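PDB 2OOD: Blr3880 protein from Bradyrhizobium japonicum, which probably catalyses the hydrolytic deamination of guanine to xanthine and ammonia, using one zinc ion per subunit. Local coordinates for residues V338-D341 with A342-G346; L395-E399 with P400-A404; Q418-H421 with Q422-I425. One frame throughout, in Å; residues are numbered along the deposited sequence.

Contact 1 (V338-D341 with A342-G346); sequences VLDD and AYKVG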
loop_
_atom_site.group_PDB
_atom_site.type_symbol
_atom_site.label_atom_id
_atom_site.label_comp_id
_atom_site.label_asym_id
_atom_site.label_seq_id
_atom_site.Cartn_x
_atom_site.Cartn_y
_atom_site.Cartn_z
ATOM N N VAL A 338 4.037 -3.405 -5.528
ATOM C CA VAL A 338 5.382 -2.977 -5.171
ATOM C C VAL A 338 5.616 -1.562 -5.692
ATOM O O VAL A 338 6.232 -0.743 -5.008
ATOM C CB VAL A 338 6.457 -3.913 -5.778
ATOM C CG1 VAL A 338 7.831 -3.282 -5.657
ATOM C CG2 VAL A 338 6.434 -5.253 -5.070
ATOM N N LEU A 339 5.117 -1.278 -6.896
ATOM C CA LEU A 339 5.272 0.042 -7.499
ATOM C C LEU A 339 4.506 1.096 -6.712
ATOM O O LEU A 339 4.922 2.253 -6.655
ATOM C CB LEU A 339 4.812 0.032 -8.965
ATOM C CG LEU A 339 5.759 -0.683 -9.943
ATOM C CD1 LEU A 339 5.118 -0.807 -11.316
ATOM C CD2 LEU A 339 7.075 0.077 -10.022
ATOM N N ASP A 340 3.394 0.695 -6.102
ATOM C CA ASP A 340 2.587 1.608 -5.297
ATOM C C ASP A 340 3.429 2.131 -4.129
ATOM O O ASP A 340 3.520 3.335 -3.910
ATOM C CB ASP A 340 1.336 0.891 -4.776
ATOM C CG ASP A 340 0.641 1.654 -3.660
ATOM O OD1 ASP A 340 0.503 2.885 -3.767
ATOM O OD2 ASP A 340 0.216 1.024 -2.674
ATOM N N ASP A 341 4.049 1.220 -3.385
ATOM C CA ASP A 341 4.883 1.613 -2.260
ATOM C C ASP A 341 6.196 2.218 -2.743
ATOM O O ASP A 341 6.773 3.060 -2.060
ATOM C CB ASP A 341 5.173 0.419 -1.347
ATOM C CG ASP A 341 3.999 0.070 -0.445
ATOM O OD1 ASP A 341 2.979 0.798 -0.456
ATOM O OD2 ASP A 341 4.102 -0.937 0.287
ATOM N N ALA A 342 6.666 1.803 -3.917
ATOM C CA ALA A 342 7.914 2.336 -4.461
ATOM C C ALA A 342 7.775 3.840 -4.700
ATOM O O ALA A 342 8.665 4.625 -4.373
ATOM C CB ALA A 342 8.267 1.629 -5.759
ATOM N N TYR A 343 6.647 4.232 -5.276
ATOM C CA TYR A 343 6.369 5.634 -5.544
ATOM C C TYR A 343 6.277 6.400 -4.218
ATOM O O TYR A 343 6.807 7.496 -4.086
ATOM C CB TYR A 343 5.050 5.748 -6.318
ATOM C CG TYR A 343 4.577 7.157 -6.563
ATOM C CD1 TYR A 343 5.067 7.907 -7.624
ATOM C CD2 TYR A 343 3.650 7.750 -5.719
ATOM C CE1 TYR A 343 4.641 9.227 -7.839
ATOM C CE2 TYR A 343 3.220 9.059 -5.923
ATOM C CZ TYR A 343 3.715 9.793 -6.983
ATOM O OH TYR A 343 3.276 11.089 -7.179
ATOM N N LYS A 344 5.603 5.814 -3.236
ATOM C CA LYS A 344 5.450 6.451 -1.937
ATOM C C LYS A 344 6.789 6.708 -1.255
ATOM O O LYS A 344 7.007 7.781 -0.697
ATOM C CB LYS A 344 4.540 5.599 -1.051
ATOM C CG LYS A 344 3.111 5.607 -1.552
ATOM C CD LYS A 344 2.182 4.697 -0.788
ATOM C CE LYS A 344 0.773 4.857 -1.339
ATOM N NZ LYS A 344 -0.188 3.836 -0.854
ATOM N N VAL A 345 7.691 5.733 -1.301
ATOM C CA VAL A 345 9.013 5.898 -0.700
ATOM C C VAL A 345 9.762 7.032 -1.408
ATOM O O VAL A 345 10.389 7.874 -0.767
ATOM C CB VAL A 345 9.832 4.592 -0.811
ATOM C CG1 VAL A 345 11.301 4.862 -0.545
ATOM C CG2 VAL A 345 9.298 3.582 0.170
ATOM N N GLY A 346 9.673 7.054 -2.733
ATOM C CA GLY A 346 10.339 8.079 -3.509
ATOM C C GLY A 346 9.798 9.478 -3.295
ATOM O O GLY A 346 10.554 10.443 -3.375
#
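Val338 O, Leu339 O and Asp341 O accept the amide protons of Ala342, Tyr343 and Val345 four residues on, and Asp340 O takes Lys344 N more weakly (3.3 Å), the regular ladder of an alpha helix. This is a buried part of helix 335-352 in the TIM-barrel fold of the amidohydrolases. On one side of it Asp340 and Lys344 form an i to i+4 salt bridge. Asp340 CG, opposite its main-chain N (chi1 165°), holds the carboxylate out from the helix, where the extended Lys344 chain, running back toward the N-terminal end, meets it. Lys344 CG passes 3.3 Å from Asp340 O, and NZ comes obliquely to the carboxylate, salt-bridged to Asp340 OD1 at 3.1 Å; its hydrogen bonds to Asp340 OD1 and, at 3.4 Å, Asp340 OD2 are both weak. The pair faces the second subunit: Lys344 NZ also bridges to Asp341 of that subunit, Asp341 OD2 meets its Lys344 in return, and Asp340 OD1 accepts a bond from its Asn331. The amine thus has acid partners on both chains, which would probably keep it charged. On the inner side Ala342 packs on Pro296 and Phe323. Within the helix, Ala342 CB rests 3.2 Å from Val338 O.

Contact 2 (L395-E399 with P400-A404); sequences LGNFE and PGKEA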
loop_
_atom_site.group_PDB
_atom_site.type_symbol
_atom_site.label_atom_id
_atom_site.label_comp_id
_atom_site.label_asym_id
_atom_site.label_seq_id
_atom_site.Cartn_x
_atom_site.Cartn_y
_atom_site.Cartn_z
ATOM N N LEU A 395 15.113 -11.494 -21.760
ATOM C CA LEU A 395 13.850 -10.829 -21.424
ATOM C C LEU A 395 13.972 -9.317 -21.327
ATOM O O LEU A 395 15.049 -8.759 -21.536
ATOM C CB LEU A 395 13.338 -11.360 -20.085
ATOM C CG LEU A 395 13.027 -12.855 -20.006
ATOM C CD1 LEU A 395 12.945 -13.297 -18.555
ATOM C CD2 LEU A 395 11.733 -13.130 -20.750
ATOM N N GLY A 396 12.865 -8.651 -21.008
ATOM C CA GLY A 396 12.913 -7.209 -20.856
ATOM C C GLY A 396 11.962 -6.416 -21.718
ATOM O O GLY A 396 11.379 -5.427 -21.268
ATOM N N ASN A 397 11.823 -6.827 -22.972
ATOM C CA ASN A 397 10.925 -6.157 -23.897
ATOM C C ASN A 397 10.582 -7.068 -25.059
ATOM O O ASN A 397 11.038 -8.202 -25.128
ATOM C CB ASN A 397 11.529 -4.836 -24.398
ATOM C CG ASN A 397 12.886 -5.012 -25.079
ATOM O OD1 ASN A 397 13.393 -6.121 -25.225
ATOM N ND2 ASN A 397 13.476 -3.897 -25.500
ATOM N N PHE A 398 9.774 -6.560 -25.977
ATOM C CA PHE A 398 9.335 -7.330 -27.119
ATOM C C PHE A 398 10.279 -7.362 -28.322
ATOM O O PHE A 398 9.836 -7.483 -29.461
ATOM C CB PHE A 398 7.970 -6.818 -27.539
ATOM C CG PHE A 398 6.952 -6.867 -26.440
ATOM C CD1 PHE A 398 6.774 -8.030 -25.689
ATOM C CD2 PHE A 398 6.148 -5.769 -26.165
ATOM C CE1 PHE A 398 5.805 -8.095 -24.682
ATOM C CE2 PHE A 398 5.175 -5.827 -25.158
ATOM C CZ PHE A 398 5.009 -6.992 -24.422
ATOM N N GLU A 399 11.578 -7.259 -28.083
ATOM C CA GLU A 399 12.531 -7.306 -29.181
ATOM C C GLU A 399 12.670 -8.726 -29.712
ATOM O O GLU A 399 12.776 -9.676 -28.938
ATOM C CB GLU A 399 13.905 -6.811 -28.719
ATOM C CG GLU A 399 14.039 -5.303 -28.687
ATOM C CD GLU A 399 13.985 -4.679 -30.077
ATOM O OE1 GLU A 399 13.054 -4.996 -30.857
ATOM O OE2 GLU A 399 14.875 -3.856 -30.383
ATOM N N PRO A 400 12.677 -8.887 -31.043
ATOM C CA PRO A 400 12.813 -10.204 -31.673
ATOM C C PRO A 400 14.006 -10.971 -31.118
ATOM O O PRO A 400 15.095 -10.419 -30.975
ATOM C CB PRO A 400 12.989 -9.856 -33.146
ATOM C CG PRO A 400 12.092 -8.659 -33.295
ATOM C CD PRO A 400 12.440 -7.843 -32.057
ATOM N N GLY A 401 13.795 -12.244 -30.798
ATOM C CA GLY A 401 14.873 -13.053 -30.261
ATOM C C GLY A 401 14.734 -13.283 -28.769
ATOM O O GLY A 401 15.391 -14.152 -28.195
ATOM N N LYS A 402 13.879 -12.494 -28.132
ATOM C CA LYS A 402 13.662 -12.627 -26.703
ATOM C C LYS A 402 12.529 -13.599 -26.427
ATOM O O LYS A 402 11.705 -13.882 -27.299
ATOM C CB LYS A 402 13.360 -11.261 -26.081
ATOM C CG LYS A 402 14.587 -10.364 -26.027
ATOM C CD LYS A 402 14.371 -9.121 -25.196
ATOM C CE LYS A 402 15.693 -8.390 -25.000
ATOM N NZ LYS A 402 15.563 -7.185 -24.140
ATOM N N GLU A 403 12.500 -14.123 -25.211
ATOM C CA GLU A 403 11.472 -15.066 -24.827
ATOM C C GLU A 403 10.155 -14.308 -24.652
ATOM O O GLU A 403 10.130 -13.192 -24.137
ATOM C CB GLU A 403 11.930 -15.784 -23.563
ATOM C CG GLU A 403 13.358 -16.281 -23.730
ATOM C CD GLU A 403 13.849 -17.122 -22.580
ATOM O OE1 GLU A 403 13.647 -16.721 -21.417
ATOM O OE2 GLU A 403 14.454 -18.182 -22.841
ATOM N N ALA A 404 9.064 -14.912 -25.107
ATOM C CA ALA A 404 7.762 -14.269 -25.059
ATOM C C ALA A 404 6.946 -14.407 -23.785
ATOM O O ALA A 404 5.968 -15.147 -23.754
ATOM C CB ALA A 404 6.930 -14.730 -26.242
HETATM O O HOH W 1 10.621 -10.390 -23.018
#
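The flat side-chain amide of Asn397 receives the amine of Lys402 from above its plane: Lys402 NZ lies 2.6 Å from Asn397 OD1 and 44° out of that plane. The amide nitrogen, Asn397 ND2, is spent on Phe15 O, so both ends of the group are held and its rotation is probably fixed. The peptide carbonyl of Leu395 is approached in the same manner, with Lys402 NZ 3.1 Å from Leu395 O and 55° out of plane. The Phe398 ring turns from this lysine and meets Phe12 edge-to-face. A type II beta turn, Glu399 to Lys402, folds the chain back within the loop between helix 383-388 and strand 406-409. Lys402 N closes it on Glu399 O at 3.1 Å, and the positive phi of Gly401 suits a residue without CB. From this corner the Lys402 chain runs fully extended beyond CG, its CD passing 3.2 Å from Asn397 OD1, and its NZ ties Leu395 O and Asn397 OD1 together. A water links Asn397 O and Glu403 O, donating to both, each at 3.1 Å. Glu403 carries its carboxylate to salt bridges with Arg198 and Arg159, while Glu399 OE1 pairs with Arg31. Beside the water-linked carbonyl, Leu395 CD2 packs against Glu403 CB at 3.9 Å.

Contact 3 (Q418-H421 with Q422-I425); sequences QPWH and QSLI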
loop_
_atom_site.group_PDB
_atom_site.type_symbol
_atom_site.label_atom_id
_atom_site.label_comp_id
_atom_site.label_asym_id
_atom_site.label_seq_id
_atom_site.Cartn_x
_atom_site.Cartn_y
_atom_site.Cartn_z
ATOM N N GLN A 418 -11.604 3.152 -10.069
ATOM C CA GLN A 418 -10.749 3.075 -11.253
ATOM C C GLN A 418 -11.258 3.532 -12.605
ATOM O O GLN A 418 -10.692 4.438 -13.215
ATOM C CB GLN A 418 -10.214 1.659 -11.448
ATOM C CG GLN A 418 -8.779 1.451 -11.051
ATOM C CD GLN A 418 -7.785 2.180 -11.937
ATOM O OE1 GLN A 418 -7.918 3.375 -12.211
ATOM N NE2 GLN A 418 -6.762 1.459 -12.371
ATOM N N PRO A 419 -12.330 2.897 -13.106
ATOM C CA PRO A 419 -12.863 3.265 -14.409
ATOM C C PRO A 419 -13.377 4.670 -14.644
ATOM O O PRO A 419 -13.363 5.102 -15.780
ATOM C CB PRO A 419 -13.921 2.188 -14.656
ATOM C CG PRO A 419 -14.489 1.922 -13.263
ATOM C CD PRO A 419 -13.244 1.966 -12.410
ATOM N N TRP A 420 -13.841 5.381 -13.615
ATOM C CA TRP A 420 -14.309 6.754 -13.831
ATOM C C TRP A 420 -13.095 7.644 -13.832
ATOM O O TRP A 420 -13.094 8.729 -14.413
ATOM C CB TRP A 420 -15.294 7.209 -12.755
ATOM C CG TRP A 420 -15.997 8.460 -13.171
ATOM C CD1 TRP A 420 -16.492 8.736 -14.409
ATOM C CD2 TRP A 420 -16.288 9.605 -12.360
ATOM N NE1 TRP A 420 -17.069 9.980 -14.426
ATOM C CE2 TRP A 420 -16.958 10.536 -13.182
ATOM C CE3 TRP A 420 -16.050 9.937 -11.022
ATOM C CZ2 TRP A 420 -17.394 11.776 -12.706
ATOM C CZ3 TRP A 420 -16.488 11.174 -10.552
ATOM C CH2 TRP A 420 -17.150 12.075 -11.394
ATOM N N HIS A 421 -12.052 7.163 -13.165
ATOM C CA HIS A 421 -10.784 7.870 -13.079
ATOM C C HIS A 421 -10.028 7.736 -14.399
ATOM O O HIS A 421 -9.491 8.708 -14.942
ATOM C CB HIS A 421 -9.945 7.295 -11.936
ATOM C CG HIS A 421 -8.528 7.778 -11.932
ATOM N ND1 HIS A 421 -7.453 6.939 -12.141
ATOM C CD2 HIS A 421 -8.011 9.021 -11.790
ATOM C CE1 HIS A 421 -6.336 7.644 -12.131
ATOM N NE2 HIS A 421 -6.648 8.910 -11.920
ATOM N N GLN A 422 -9.986 6.511 -14.905
ATOM C CA GLN A 422 -9.305 6.219 -16.155
ATOM C C GLN A 422 -10.011 6.868 -17.348
ATOM O O GLN A 422 -9.364 7.209 -18.340
ATOM C CB GLN A 422 -9.222 4.701 -16.352
ATOM C CG GLN A 422 -8.268 4.002 -15.398
ATOM C CD GLN A 422 -6.822 4.072 -15.857
ATOM O OE1 GLN A 422 -6.374 5.088 -16.385
ATOM N NE2 GLN A 422 -6.081 2.995 -15.643
ATOM N N SER A 423 -11.328 7.050 -17.251
ATOM C CA SER A 423 -12.087 7.643 -18.356
ATOM C C SER A 423 -11.750 9.111 -18.593
ATOM O O SER A 423 -12.169 9.697 -19.593
ATOM C CB SER A 423 -13.595 7.509 -18.119
ATOM O OG SER A 423 -14.059 8.445 -17.162
ATOM N N LEU A 424 -11.000 9.710 -17.670
ATOM C CA LEU A 424 -10.607 11.111 -17.805
ATOM C C LEU A 424 -9.631 11.288 -18.957
ATOM O O LEU A 424 -9.392 12.405 -19.405
ATOM C CB LEU A 424 -9.941 11.622 -16.526
ATOM C CG LEU A 424 -10.826 12.289 -15.476
ATOM C CD1 LEU A 424 -9.968 12.697 -14.289
ATOM C CD2 LEU A 424 -11.523 13.508 -16.074
ATOM N N ILE A 425 -9.070 10.188 -19.441
ATOM C CA ILE A 425 -8.103 10.262 -20.522
ATOM C C ILE A 425 -8.711 10.375 -21.921
ATOM O O ILE A 425 -8.901 9.383 -22.624
ATOM C CB ILE A 425 -7.148 9.064 -20.450
ATOM C CG1 ILE A 425 -6.379 9.138 -19.133
ATOM C CG2 ILE A 425 -6.173 9.072 -21.630
ATOM C CD1 ILE A 425 -5.214 8.226 -19.079
#
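Gln418 and Gln422, one helical turn apart, lie side by side and point the same way, their amide planes only 17° apart. The contact between them is by the flank: Gln418 OE1 sits 3.3 Å from Gln422 CG, and the nitrogens Gln418 NE2 and Gln422 NE2 are 3.7 Å apart. Both chains bend at chi2, which folds the amides alongside each other. Their polar ends are used elsewhere: Gln422 NE2 donates to Pro411 O and Met440 O, Gln418 NE2 weakly to Gly413 O. With Gln418 cut back to an alanine, Gln422 CG would probably lose its neighbour and Gly413 O its weak donor. Beneath the pair, Gln422 N bonds Gln418 O at 2.8 Å. On another side of this short helix the Ser423 hydroxyl, held between its own N and carbonyl carbon (chi1 76°), folds back on the main chain, Ser423 OG donating to Trp420 O at 2.9 Å from above the carbonyl plane. Arg86 of the second subunit bonds the same two oxygens and makes a cation-pi contact with the Trp420 ring. Leu424 N bonds His421 O as helix 418-422 passes into a type I turn, Gln422 to Ile425. The whole element follows strand 406-409 and lies against helix 434-447, where His421 and Gln422 touch Ala443 and Ile425 touches Ser439 and Met440.

How the contacts relate
Contact 1 is wholly buried, whereas contacts 2 and 3 are partly buried and carry exposed residues. Contact 1, in the barrel domain, with the Val338 side chain about 12 Å from the zinc ion, and contact 3, about 21 Å away centre to centre, both meet the second subunit: the former through paired acids and lysines, the latter through an arginine gripping a main-chain and a hydroxyl oxygen. Both also lean on helix 434-447. Contact 2, about 27 Å from contact 1 and 31 Å from contact 3 by centres, touches no other chain; its lysine is answered by neutral oxygens, its acids by arginines of its own subunit. Helix, turn-bearing loop and helix end each carry different chemistry.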